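Local coordinates for 3-dehydroshikimate dehydratase (Bacillus anthracis, PDB 3DX5), which catalyses the manganese-dependent dehydration of 3-dehydroshikimate to 3,4-dihydroxybenzoate, the catechol building block of the siderophore petrobactin, at residues F29-A39 and T61-Y70; M137-P145 and P165-I176. All coordinates share one frame; numbering follows the deposited sequence. Where two conformers were deposited one is given.

Interaction 1 of 2, residues F29-A39 and T61-Y70; sequences FEGIELWGTHA and TLEITMISDY. With DHB (3,4-dihydroxybenzoic acid), chain D.
Trp35 and Tyr70 meet rim to rim, with their planes turned 76° apart. The indole NE1 donates to Tyr70 OH at 2.8 Å, and the hydroxyl lies close to the plane of the indole. In Trp35, CG stands anti to the backbone N (chi1 -157°), which carries the indole over the face it shares with Glu33 and Ser68, so that NE1 comes up to the tyrosine hydroxyl. Tyr70 OH in turn donates to O1 of the bound 3,4-dihydroxybenzoic acid at 2.5 Å. The tryptophan thus probably steadies a substrate-binding hydroxyl from the second shell.

Next to this pair, the extended side chain of Glu33 reaches over Ser68. Ser68 OG donates to Glu33 OE2 at 2.7 Å, on the anti side of the carboxylate and 31° out of its plane. The same carboxylate is also held by Ser251 and by the manganese ligand His198. The selenomethionine Met66 runs beside Glu33 on the same face, with its CE 3.5 Å from Glu33 CD.

The other face of the sheet is apolar. Ile64 puts CD1 4.0 Å from Ile32 CB, and its CG2 branch meets Leu34 CB. Backbone bonds of parallel type join the strands, from Ile32 N and Glu63 O at one end to Gly36 N and Ser68 O at the other (2.9 Å). Gly36 also lets Asp69 OD1 come within 3.3 Å of its CA. At the exposed end, a water bridges Glu30 O and Glu63 OE2.

Strands 31-35 and 64-68 run parallel in the barrel sheet. Strand 2-6 flanks the first and strand 100-103 the second. Helix 79-96 packs Phe96 against Leu34, Ile64 and Ala39. Beyond the Trp35 end, Ala219 of the second subunit touches Trp35 and Thr37.

Interaction 2 of 2, residues M137-P145 and P165-I176; sequences MYVLLETHP and PNLKINLDFLHI. With MN (manganese (II) ion), chain B; DHB (3,4-dihydroxybenzoic acid), chain D.
Glu142 and Asp172 converge on one manganese ion, each through a single oxygen, OE2 and OD2, at 2.1 Å. DHB O3 is a third ligand, and His198 and Glu253 complete the site. This end is tightly packed and buried. Asn170 lies alongside Glu142, with its amide plane nearly perpendicular to the carboxylate. Its ND2 gives a weak bond to Glu142 OE1, whose stronger partner is Arg102. Asp172 OD1 pairs with Lys200. With OG1 between the backbone N and the carbonyl carbon (chi1 52°), Thr143 OG1 accepts a hydrogen bond from Asp172 N at 3.0 Å.

His144 and His175 stand next to each other, their rings oblique, with the two CD2 atoms 3.4 Å apart. Pro145 CD sits over one face of His175. His175 NE2 is hydrogen-bonded to DHB O4 at 2.8 Å, and His144 NE2 lies 2.9 Å from DHB O3. His144 is the inferred proton acceptor.

The opposite end is partly exposed. There Lys168 runs beside the Tyr138 ring, and its CG lies 3.7 Å from Tyr138 CD1. Asn166 ND2 donates a hydrogen bond to Met137 O from above the carbonyl plane.

The strands cross at 40° in a right-handed beta-alpha-beta unit through helix 152-162. Metal- and substrate-binding groups at the C-terminal strand ends are typical of a TIM barrel, here of the xylose isomerase-like type.

Interaction 1 closes before interaction 2 opens along the chain, and their centres lie about 15 Å apart. Both pair parallel neighbours in the same barrel sheet. Strand 100-103 stands between them, joined to strand 64-68 on one side and to strand 138-142 on the other. The two contacts also touch inside the barrel, where Met66 SE packs 3.7 Å from Leu140 CD2. Both reach the bound 3,4-dihydroxybenzoic acid. Interaction 1 reaches its carboxylate through Tyr70, while interaction 2 reaches its hydroxyl end and supplies two of the metal ligands. The ligand is therefore gripped from two parts of the barrel wall, consistent with a pocket at the C-terminal ends of the strands.

Interaction 1 of 2, residues F29-A39 and T61-Y70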
loop_
_atom_site.group_PDB
_atom_site.type_symbol
_atom_site.label_atom_id
_atom_site.label_comp_id
_atom_site.label_asym_id
_atom_site.label_seq_id
_atom_site.Cartn_x
_atom_site.Cartn_y
_atom_site.Cartn_z
ATOM N N PHE A 29 -21.502 11.467 -3.416
ATOM C CA PHE A 29 -20.448 11.606 -4.424
ATOM C C PHE A 29 -21.040 11.377 -5.808
ATOM O O PHE A 29 -21.984 10.595 -5.976
ATOM C CB PHE A 29 -19.335 10.606 -4.212
ATOM C CG PHE A 29 -18.531 10.862 -2.984
ATOM C CD1 PHE A 29 -17.468 11.776 -3.009
ATOM C CD2 PHE A 29 -18.872 10.253 -1.788
ATOM C CE1 PHE A 29 -16.715 12.024 -1.855
ATOM C CE2 PHE A 29 -18.129 10.480 -0.642
ATOM C CZ PHE A 29 -17.030 11.363 -0.676
ATOM N N GLU A 30 -20.487 12.037 -6.809
ATOM C CA GLU A 30 -20.932 11.768 -8.170
ATOM C C GLU A 30 -19.881 11.103 -9.021
ATOM O O GLU A 30 -20.094 10.842 -10.218
ATOM C CB GLU A 30 -21.403 13.060 -8.822
ATOM C CG GLU A 30 -22.775 13.448 -8.306
ATOM C CD GLU A 30 -23.185 14.798 -8.838
ATOM O OE1 GLU A 30 -23.286 14.981 -10.060
ATOM O OE2 GLU A 30 -23.350 15.697 -8.021
ATOM N N GLY A 31 -18.739 10.809 -8.414
ATOM C CA GLY A 31 -17.680 10.174 -9.161
ATOM C C GLY A 31 -16.795 9.328 -8.268
ATOM O O GLY A 31 -16.780 9.498 -7.021
ATOM N N ILE A 32 -16.090 8.395 -8.907
ATOM C CA ILE A 32 -15.047 7.610 -8.232
ATOM C C ILE A 32 -13.765 7.754 -9.057
ATOM O O ILE A 32 -13.775 7.538 -10.271
ATOM C CB ILE A 32 -15.467 6.132 -8.091
ATOM C CG1 ILE A 32 -16.641 6.036 -7.095
ATOM C CG2 ILE A 32 -14.260 5.266 -7.640
ATOM C CD1 ILE A 32 -17.359 4.677 -7.164
ATOM N N GLU A 33 -12.676 8.126 -8.393
ATOM C CA GLU A 33 -11.370 8.189 -9.030
ATOM C C GLU A 33 -10.709 6.879 -8.644
ATOM O O GLU A 33 -10.417 6.602 -7.438
ATOM C CB GLU A 33 -10.572 9.417 -8.529
ATOM C CG GLU A 33 -9.056 9.361 -8.897
ATOM C CD GLU A 33 -8.268 10.570 -8.365
ATOM O OE1 GLU A 33 -8.894 11.592 -7.964
ATOM O OE2 GLU A 33 -7.007 10.506 -8.332
ATOM N N LEU A 34 -10.491 6.048 -9.659
ATOM C CA LEU A 34 -10.097 4.675 -9.436
ATOM C C LEU A 34 -8.588 4.566 -9.533
ATOM O O LEU A 34 -8.015 4.886 -10.591
ATOM C CB LEU A 34 -10.745 3.774 -10.493
ATOM C CG LEU A 34 -10.679 2.265 -10.335
ATOM C CD1 LEU A 34 -11.113 1.742 -9.006
ATOM C CD2 LEU A 34 -11.608 1.712 -11.434
ATOM N N TRP A 35 -7.950 4.075 -8.471
ATOM C CA TRP A 35 -6.501 3.843 -8.482
ATOM C C TRP A 35 -6.180 2.771 -9.548
ATOM O O TRP A 35 -6.924 1.788 -9.673
ATOM C CB TRP A 35 -6.125 3.319 -7.102
ATOM C CG TRP A 35 -4.698 3.504 -6.676
ATOM C CD1 TRP A 35 -3.750 4.385 -7.187
ATOM C CD2 TRP A 35 -4.063 2.810 -5.589
ATOM N NE1 TRP A 35 -2.562 4.254 -6.469
ATOM C CE2 TRP A 35 -2.735 3.296 -5.493
ATOM C CE3 TRP A 35 -4.503 1.823 -4.680
ATOM C CZ2 TRP A 35 -1.832 2.814 -4.521
ATOM C CZ3 TRP A 35 -3.603 1.342 -3.720
ATOM C CH2 TRP A 35 -2.285 1.840 -3.653
ATOM N N GLY A 36 -5.115 2.972 -10.326
ATOM C CA GLY A 36 -4.801 2.114 -11.448
ATOM C C GLY A 36 -4.648 0.652 -11.071
ATOM O O GLY A 36 -5.144 -0.237 -11.793
ATOM N N THR A 37 -4.001 0.368 -9.926
ATOM C CA THR A 37 -3.838 -1.030 -9.526
ATOM C C THR A 37 -5.176 -1.698 -9.175
ATOM O O THR A 37 -5.369 -2.905 -9.431
ATOM C CB THR A 37 -2.819 -1.199 -8.352
ATOM O OG1 THR A 37 -2.623 -2.593 -8.147
ATOM C CG2 THR A 37 -3.367 -0.550 -7.022
ATOM N N HIS A 38 -6.106 -0.921 -8.591
ATOM C CA HIS A 38 -7.458 -1.399 -8.342
ATOM C C HIS A 38 -8.212 -1.703 -9.645
ATOM O O HIS A 38 -8.840 -2.762 -9.751
ATOM C CB HIS A 38 -8.255 -0.366 -7.528
ATOM C CG HIS A 38 -7.819 -0.271 -6.088
ATOM N ND1 HIS A 38 -8.209 0.757 -5.256
ATOM C CD2 HIS A 38 -7.022 -1.080 -5.342
ATOM C CE1 HIS A 38 -7.731 0.540 -4.041
ATOM N NE2 HIS A 38 -6.989 -0.555 -4.073
ATOM N N ALA A 39 -8.160 -0.773 -10.614
ATOM C CA ALA A 39 -8.731 -0.976 -11.953
ATOM C C ALA A 39 -8.209 -2.287 -12.596
ATOM O O ALA A 39 -8.985 -3.130 -13.076
ATOM C CB ALA A 39 -8.380 0.248 -12.867
ATOM N N THR A 61 -26.121 8.092 -10.352
ATOM C CA THR A 61 -25.445 9.344 -10.690
ATOM C C THR A 61 -23.965 9.250 -10.333
ATOM O O THR A 61 -23.417 10.157 -9.730
ATOM C CB THR A 61 -26.105 10.601 -10.004
ATOM O OG1 THR A 61 -27.534 10.477 -10.045
ATOM C CG2 THR A 61 -25.716 11.893 -10.717
ATOM N N LEU A 62 -23.343 8.126 -10.683
ATOM C CA LEU A 62 -21.923 7.889 -10.448
ATOM C C LEU A 62 -21.235 7.636 -11.786
ATOM O O LEU A 62 -21.880 7.249 -12.730
ATOM C CB LEU A 62 -21.698 6.675 -9.519
ATOM C CG LEU A 62 -21.889 6.958 -8.031
ATOM C CD1 LEU A 62 -21.874 5.641 -7.251
ATOM C CD2 LEU A 62 -20.787 7.937 -7.545
ATOM N N GLU A 63 -19.931 7.863 -11.844
ATOM C CA GLU A 63 -19.137 7.545 -12.996
ATOM C C GLU A 63 -17.700 7.373 -12.487
ATOM O O GLU A 63 -17.384 7.743 -11.356
ATOM C CB GLU A 63 -19.204 8.678 -14.037
ATOM C CG GLU A 63 -18.526 9.985 -13.574
ATOM C CD GLU A 63 -18.848 11.158 -14.514
ATOM O OE1 GLU A 63 -18.050 11.406 -15.465
ATOM O OE2 GLU A 63 -19.907 11.819 -14.301
ATOM N N ILE A 64 -16.841 6.805 -13.308
ATOM C CA ILE A 64 -15.415 6.754 -12.987
ATOM C C ILE A 64 -14.808 8.037 -13.558
ATOM O O ILE A 64 -14.912 8.292 -14.761
ATOM C CB ILE A 64 -14.758 5.470 -13.563
ATOM C CG1 ILE A 64 -15.490 4.213 -13.036
ATOM C CG2 ILE A 64 -13.216 5.464 -13.316
ATOM C CD1 ILE A 64 -15.489 4.072 -11.479
ATOM N N THR A 65 -14.219 8.868 -12.710
ATOM C CA THR A 65 -13.767 10.204 -13.153
ATOM C C THR A 65 -12.410 10.169 -13.871
ATOM O O THR A 65 -12.098 11.050 -14.705
ATOM C CB THR A 65 -13.693 11.252 -11.967
ATOM O OG1 THR A 65 -12.561 10.969 -11.120
ATOM C CG2 THR A 65 -14.933 11.204 -11.104
HETATM N N MSE A 66 -11.612 9.156 -13.542
HETATM C CA MSE A 66 -10.205 9.116 -13.909
HETATM C C MSE A 66 -9.629 7.828 -13.358
HETATM O O MSE A 66 -10.088 7.329 -12.319
HETATM C CB MSE A 66 -9.476 10.315 -13.278
HETATM C CG MSE A 66 -7.956 10.412 -13.581
HETATM SE SE MSE A 66 -7.301 12.262 -13.256
HETATM C CE MSE A 66 -7.494 12.325 -11.309
ATOM N N ILE A 67 -8.616 7.300 -14.035
ATOM C CA ILE A 67 -7.791 6.256 -13.448
ATOM C C ILE A 67 -6.450 6.880 -13.085
ATOM O O ILE A 67 -5.803 7.520 -13.941
ATOM C CB ILE A 67 -7.601 5.097 -14.434
ATOM C CG1 ILE A 67 -8.980 4.418 -14.638
ATOM C CG2 ILE A 67 -6.565 4.133 -13.893
ATOM C CD1 ILE A 67 -9.050 3.544 -15.863
ATOM N N SER A 68 -6.017 6.683 -11.843
ATOM C CA SER A 68 -4.826 7.360 -11.360
ATOM C C SER A 68 -3.662 6.398 -11.156
ATOM O O SER A 68 -3.727 5.466 -10.348
ATOM C CB SER A 68 -5.158 8.172 -10.106
ATOM O OG SER A 68 -6.269 9.004 -10.397
ATOM N N ASP A 69 -2.602 6.614 -11.924
ATOM C CA ASP A 69 -1.526 5.664 -11.971
ATOM C C ASP A 69 -0.188 6.389 -11.975
ATOM O O ASP A 69 -0.101 7.509 -11.466
ATOM C CB ASP A 69 -1.719 4.727 -13.173
ATOM C CG ASP A 69 -1.182 3.307 -12.892
ATOM O OD1 ASP A 69 -1.943 2.331 -13.094
ATOM O OD2 ASP A 69 0.002 3.165 -12.470
ATOM N N TYR A 70 0.844 5.747 -12.519
ATOM C CA TYR A 70 2.236 6.195 -12.403
ATOM C C TYR A 70 2.893 5.685 -13.664
ATOM O O TYR A 70 2.963 4.480 -13.873
ATOM C CB TYR A 70 2.931 5.546 -11.158
ATOM C CG TYR A 70 2.091 5.632 -9.876
ATOM C CD1 TYR A 70 2.233 6.722 -8.990
ATOM C CD2 TYR A 70 1.122 4.642 -9.566
ATOM C CE1 TYR A 70 1.430 6.823 -7.831
ATOM C CE2 TYR A 70 0.308 4.764 -8.446
ATOM C CZ TYR A 70 0.472 5.846 -7.579
ATOM O OH TYR A 70 -0.325 5.947 -6.442
HETATM C C1 DHB D . -0.230 10.256 -4.189
HETATM C C2 DHB D . -0.903 11.456 -4.396
HETATM C C3 DHB D . -0.662 12.555 -3.565
HETATM O O3 DHB D . -1.280 13.770 -3.707
HETATM C C4 DHB D . 0.334 12.418 -2.498
HETATM O O4 DHB D . 0.546 13.504 -1.722
HETATM C C5 DHB D . 1.022 11.222 -2.320
HETATM C C6 DHB D . 0.724 10.144 -3.174
HETATM C C DHB D . -0.534 9.076 -5.098
HETATM O O1 DHB D . 0.044 7.988 -5.016
HETATM O O2 DHB D . -1.485 9.194 -6.022
HETATM O O HOH W 1 -21.636 11.478 -12.289
#

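Interaction 2 of 2, residues M137-P145 and P165-I176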
loop_
_atom_site.group_PDB
_atom_site.type_symbol
_atom_site.label_atom_id
_atom_site.label_comp_id
_atom_site.label_asym_id
_atom_site.label_seq_id
_atom_site.Cartn_x
_atom_site.Cartn_y
_atom_site.Cartn_z
HETATM N N MSE A 137 -8.169 10.293 -25.178
HETATM C CA MSE A 137 -8.001 10.320 -23.737
HETATM C C MSE A 137 -6.957 11.360 -23.370
HETATM O O MSE A 137 -6.045 11.627 -24.143
HETATM C CB MSE A 137 -7.561 8.937 -23.251
HETATM C CG MSE A 137 -8.643 7.858 -23.396
HETATM SE SE MSE A 137 -7.872 6.109 -23.047
HETATM C CE MSE A 137 -9.331 4.906 -23.676
ATOM N N TYR A 138 -7.098 11.940 -22.182
ATOM C CA TYR A 138 -6.222 13.002 -21.712
ATOM C C TYR A 138 -5.278 12.478 -20.661
ATOM O O TYR A 138 -5.684 11.670 -19.782
ATOM C CB TYR A 138 -7.025 14.171 -21.138
ATOM C CG TYR A 138 -7.909 14.821 -22.182
ATOM C CD1 TYR A 138 -7.396 15.796 -23.055
ATOM C CD2 TYR A 138 -9.228 14.396 -22.359
ATOM C CE1 TYR A 138 -8.186 16.370 -24.056
ATOM C CE2 TYR A 138 -10.044 14.977 -23.365
ATOM C CZ TYR A 138 -9.505 15.973 -24.184
ATOM O OH TYR A 138 -10.276 16.531 -25.166
ATOM N N VAL A 139 -4.039 12.982 -20.732
ATOM C CA VAL A 139 -3.025 12.717 -19.723
ATOM C C VAL A 139 -2.986 13.903 -18.762
ATOM O O VAL A 139 -2.629 15.022 -19.146
ATOM C CB VAL A 139 -1.622 12.530 -20.393
ATOM C CG1 VAL A 139 -0.515 12.336 -19.334
ATOM C CG2 VAL A 139 -1.675 11.381 -21.355
ATOM N N LEU A 140 -3.327 13.663 -17.498
ATOM C CA LEU A 140 -3.286 14.716 -16.496
ATOM C C LEU A 140 -2.059 14.580 -15.622
ATOM O O LEU A 140 -1.899 13.566 -14.911
ATOM C CB LEU A 140 -4.525 14.651 -15.599
ATOM C CG LEU A 140 -5.791 15.310 -16.168
ATOM C CD1 LEU A 140 -6.317 14.517 -17.419
ATOM C CD2 LEU A 140 -6.851 15.407 -15.100
ATOM N N LEU A 141 -1.203 15.600 -15.635
ATOM C CA LEU A 141 -0.088 15.622 -14.707
ATOM C C LEU A 141 -0.582 16.212 -13.416
ATOM O O LEU A 141 -1.281 17.235 -13.410
ATOM C CB LEU A 141 1.080 16.482 -15.251
ATOM C CG LEU A 141 1.624 16.072 -16.630
ATOM C CD1 LEU A 141 2.737 17.067 -17.069
ATOM C CD2 LEU A 141 2.119 14.628 -16.657
ATOM N N GLU A 142 -0.226 15.571 -12.322
ATOM C CA GLU A 142 -0.618 16.057 -10.999
ATOM C C GLU A 142 0.455 17.049 -10.480
ATOM O O GLU A 142 1.635 16.809 -10.640
ATOM C CB GLU A 142 -0.807 14.858 -10.052
ATOM C CG GLU A 142 -1.303 15.267 -8.680
ATOM C CD GLU A 142 -1.944 14.121 -7.956
ATOM O OE1 GLU A 142 -2.612 13.279 -8.593
ATOM O OE2 GLU A 142 -1.786 14.078 -6.735
ATOM N N THR A 143 0.046 18.178 -9.919
ATOM C CA THR A 143 0.983 19.118 -9.314
ATOM C C THR A 143 1.490 18.510 -7.972
ATOM O O THR A 143 0.698 18.262 -7.049
ATOM C CB THR A 143 0.321 20.481 -9.082
ATOM O OG1 THR A 143 -0.890 20.272 -8.371
ATOM C CG2 THR A 143 -0.036 21.209 -10.449
ATOM N N HIS A 144 2.797 18.263 -7.906
ATOM C CA HIS A 144 3.437 17.510 -6.829
ATOM C C HIS A 144 4.865 17.958 -6.537
ATOM O O HIS A 144 5.612 18.226 -7.481
ATOM C CB HIS A 144 3.537 16.038 -7.225
ATOM C CG HIS A 144 2.761 15.157 -6.326
ATOM N ND1 HIS A 144 3.331 14.119 -5.624
ATOM C CD2 HIS A 144 1.463 15.222 -5.934
ATOM C CE1 HIS A 144 2.394 13.526 -4.904
ATOM N NE2 HIS A 144 1.254 14.183 -5.072
ATOM N N PRO A 145 5.238 18.031 -5.227
ATOM C CA PRO A 145 6.636 18.288 -4.873
ATOM C C PRO A 145 7.521 17.130 -5.396
ATOM O O PRO A 145 7.028 16.011 -5.654
ATOM C CB PRO A 145 6.623 18.335 -3.336
ATOM C CG PRO A 145 5.411 17.463 -2.965
ATOM C CD PRO A 145 4.406 17.740 -4.036
ATOM N N PRO A 165 -2.248 19.005 -27.331
ATOM C CA PRO A 165 -3.634 19.221 -26.899
ATOM C C PRO A 165 -4.178 18.213 -25.883
ATOM O O PRO A 165 -5.177 18.504 -25.230
ATOM C CB PRO A 165 -4.441 19.182 -28.209
ATOM C CG PRO A 165 -3.563 18.514 -29.200
ATOM C CD PRO A 165 -2.156 18.911 -28.811
ATOM N N ASN A 166 -3.529 17.061 -25.702
ATOM C CA ASN A 166 -4.079 16.092 -24.735
ATOM C C ASN A 166 -3.387 16.100 -23.377
ATOM O O ASN A 166 -3.687 15.265 -22.522
ATOM C CB ASN A 166 -4.110 14.673 -25.305
ATOM C CG ASN A 166 -5.028 14.556 -26.483
ATOM O OD1 ASN A 166 -4.747 15.121 -27.545
ATOM N ND2 ASN A 166 -6.145 13.858 -26.312
ATOM N N LEU A 167 -2.431 17.011 -23.185
ATOM C CA LEU A 167 -1.762 17.130 -21.877
ATOM C C LEU A 167 -2.580 18.089 -21.035
ATOM O O LEU A 167 -2.827 19.251 -21.435
ATOM C CB LEU A 167 -0.351 17.690 -22.032
ATOM C CG LEU A 167 0.386 17.729 -20.693
ATOM C CD1 LEU A 167 0.541 16.272 -20.200
ATOM C CD2 LEU A 167 1.738 18.401 -20.927
ATOM N N LYS A 168 -3.003 17.617 -19.871
ATOM C CA LYS A 168 -3.862 18.427 -19.012
ATOM C C LYS A 168 -3.291 18.366 -17.605
ATOM O O LYS A 168 -2.228 17.777 -17.426
ATOM C CB LYS A 168 -5.287 17.895 -19.070
ATOM C CG LYS A 168 -5.889 17.944 -20.490
ATOM C CD LYS A 168 -6.148 19.407 -20.943
ATOM C CE LYS A 168 -6.726 19.423 -22.348
ATOM N NZ LYS A 168 -7.046 20.795 -22.751
ATOM N N ILE A 169 -3.972 18.989 -16.638
ATOM C CA ILE A 169 -3.497 19.080 -15.245
ATOM C C ILE A 169 -4.563 18.543 -14.260
ATOM O O ILE A 169 -5.767 18.885 -14.351
ATOM C CB ILE A 169 -3.181 20.571 -14.856
ATOM C CG1 ILE A 169 -2.009 21.152 -15.711
ATOM C CG2 ILE A 169 -2.872 20.736 -13.319
ATOM C CD1 ILE A 169 -0.631 20.504 -15.439
ATOM N N ASN A 170 -4.087 17.775 -13.280
ATOM C CA ASN A 170 -4.830 17.486 -12.069
ATOM C C ASN A 170 -4.295 18.433 -10.992
ATOM O O ASN A 170 -3.147 18.262 -10.512
ATOM C CB ASN A 170 -4.628 16.029 -11.598
ATOM C CG ASN A 170 -5.455 15.726 -10.349
ATOM O OD1 ASN A 170 -6.502 16.327 -10.144
ATOM N ND2 ASN A 170 -4.952 14.871 -9.491
ATOM N N LEU A 171 -5.110 19.425 -10.604
ATOM C CA LEU A 171 -4.625 20.493 -9.706
ATOM C C LEU A 171 -4.803 20.053 -8.244
ATOM O O LEU A 171 -5.929 19.937 -7.752
ATOM C CB LEU A 171 -5.358 21.810 -9.978
ATOM C CG LEU A 171 -4.881 23.022 -9.168
ATOM C CD1 LEU A 171 -3.389 23.155 -9.159
ATOM C CD2 LEU A 171 -5.487 24.270 -9.771
ATOM N N ASP A 172 -3.688 19.806 -7.556
ATOM C CA ASP A 172 -3.725 19.345 -6.153
ATOM C C ASP A 172 -3.354 20.586 -5.323
ATOM O O ASP A 172 -2.186 20.970 -5.231
ATOM C CB ASP A 172 -2.745 18.173 -5.995
ATOM C CG ASP A 172 -2.781 17.530 -4.608
ATOM O OD1 ASP A 172 -2.902 18.236 -3.584
ATOM O OD2 ASP A 172 -2.644 16.295 -4.550
ATOM N N PHE A 173 -4.375 21.250 -4.778
ATOM C CA PHE A 173 -4.206 22.534 -4.112
ATOM C C PHE A 173 -3.269 22.536 -2.908
ATOM O O PHE A 173 -2.512 23.496 -2.729
ATOM C CB PHE A 173 -5.576 23.105 -3.709
ATOM C CG PHE A 173 -6.362 23.622 -4.872
ATOM C CD1 PHE A 173 -6.026 24.843 -5.468
ATOM C CD2 PHE A 173 -7.409 22.866 -5.405
ATOM C CE1 PHE A 173 -6.766 25.330 -6.554
ATOM C CE2 PHE A 173 -8.146 23.344 -6.475
ATOM C CZ PHE A 173 -7.836 24.569 -7.054
ATOM N N LEU A 174 -3.327 21.503 -2.086
ATOM C CA LEU A 174 -2.363 21.356 -1.002
ATOM C C LEU A 174 -0.911 21.485 -1.512
ATOM O O LEU A 174 -0.116 22.250 -0.966
ATOM C CB LEU A 174 -2.552 19.989 -0.289
ATOM C CG LEU A 174 -1.706 19.692 0.977
ATOM C CD1 LEU A 174 -0.245 19.339 0.575
ATOM C CD2 LEU A 174 -1.777 20.850 1.952
ATOM N N HIS A 175 -0.559 20.723 -2.545
ATOM C CA HIS A 175 0.795 20.757 -3.042
ATOM C C HIS A 175 1.155 22.065 -3.693
ATOM O O HIS A 175 2.306 22.479 -3.647
ATOM C CB HIS A 175 1.083 19.564 -3.958
ATOM C CG HIS A 175 1.052 18.265 -3.214
ATOM N ND1 HIS A 175 1.792 18.063 -2.064
ATOM C CD2 HIS A 175 0.322 17.140 -3.400
ATOM C CE1 HIS A 175 1.550 16.846 -1.600
ATOM N NE2 HIS A 175 0.663 16.264 -2.391
ATOM N N ILE A 176 0.173 22.706 -4.296
ATOM C CA ILE A 176 0.372 24.007 -4.890
ATOM C C ILE A 176 0.704 25.018 -3.778
ATOM O O ILE A 176 1.681 25.759 -3.879
ATOM C CB ILE A 176 -0.898 24.381 -5.732
ATOM C CG1 ILE A 176 -0.642 24.011 -7.183
ATOM C CG2 ILE A 176 -1.287 25.841 -5.586
ATOM C CD1 ILE A 176 0.554 24.746 -7.828
HETATM MN MN MN B . -2.919 14.223 -4.999
HETATM C C1 DHB D . -0.230 10.256 -4.189
HETATM C C2 DHB D . -0.903 11.456 -4.396
HETATM C C3 DHB D . -0.662 12.555 -3.565
HETATM O O3 DHB D . -1.280 13.770 -3.707
HETATM C C4 DHB D . 0.334 12.418 -2.498
HETATM O O4 DHB D . 0.546 13.504 -1.722
HETATM C C5 DHB D . 1.022 11.222 -2.320
HETATM C C6 DHB D . 0.724 10.144 -3.174
HETATM C C DHB D . -0.534 9.076 -5.098
HETATM O O1 DHB D . 0.044 7.988 -5.016
HETATM O O2 DHB D . -1.485 9.194 -6.022
#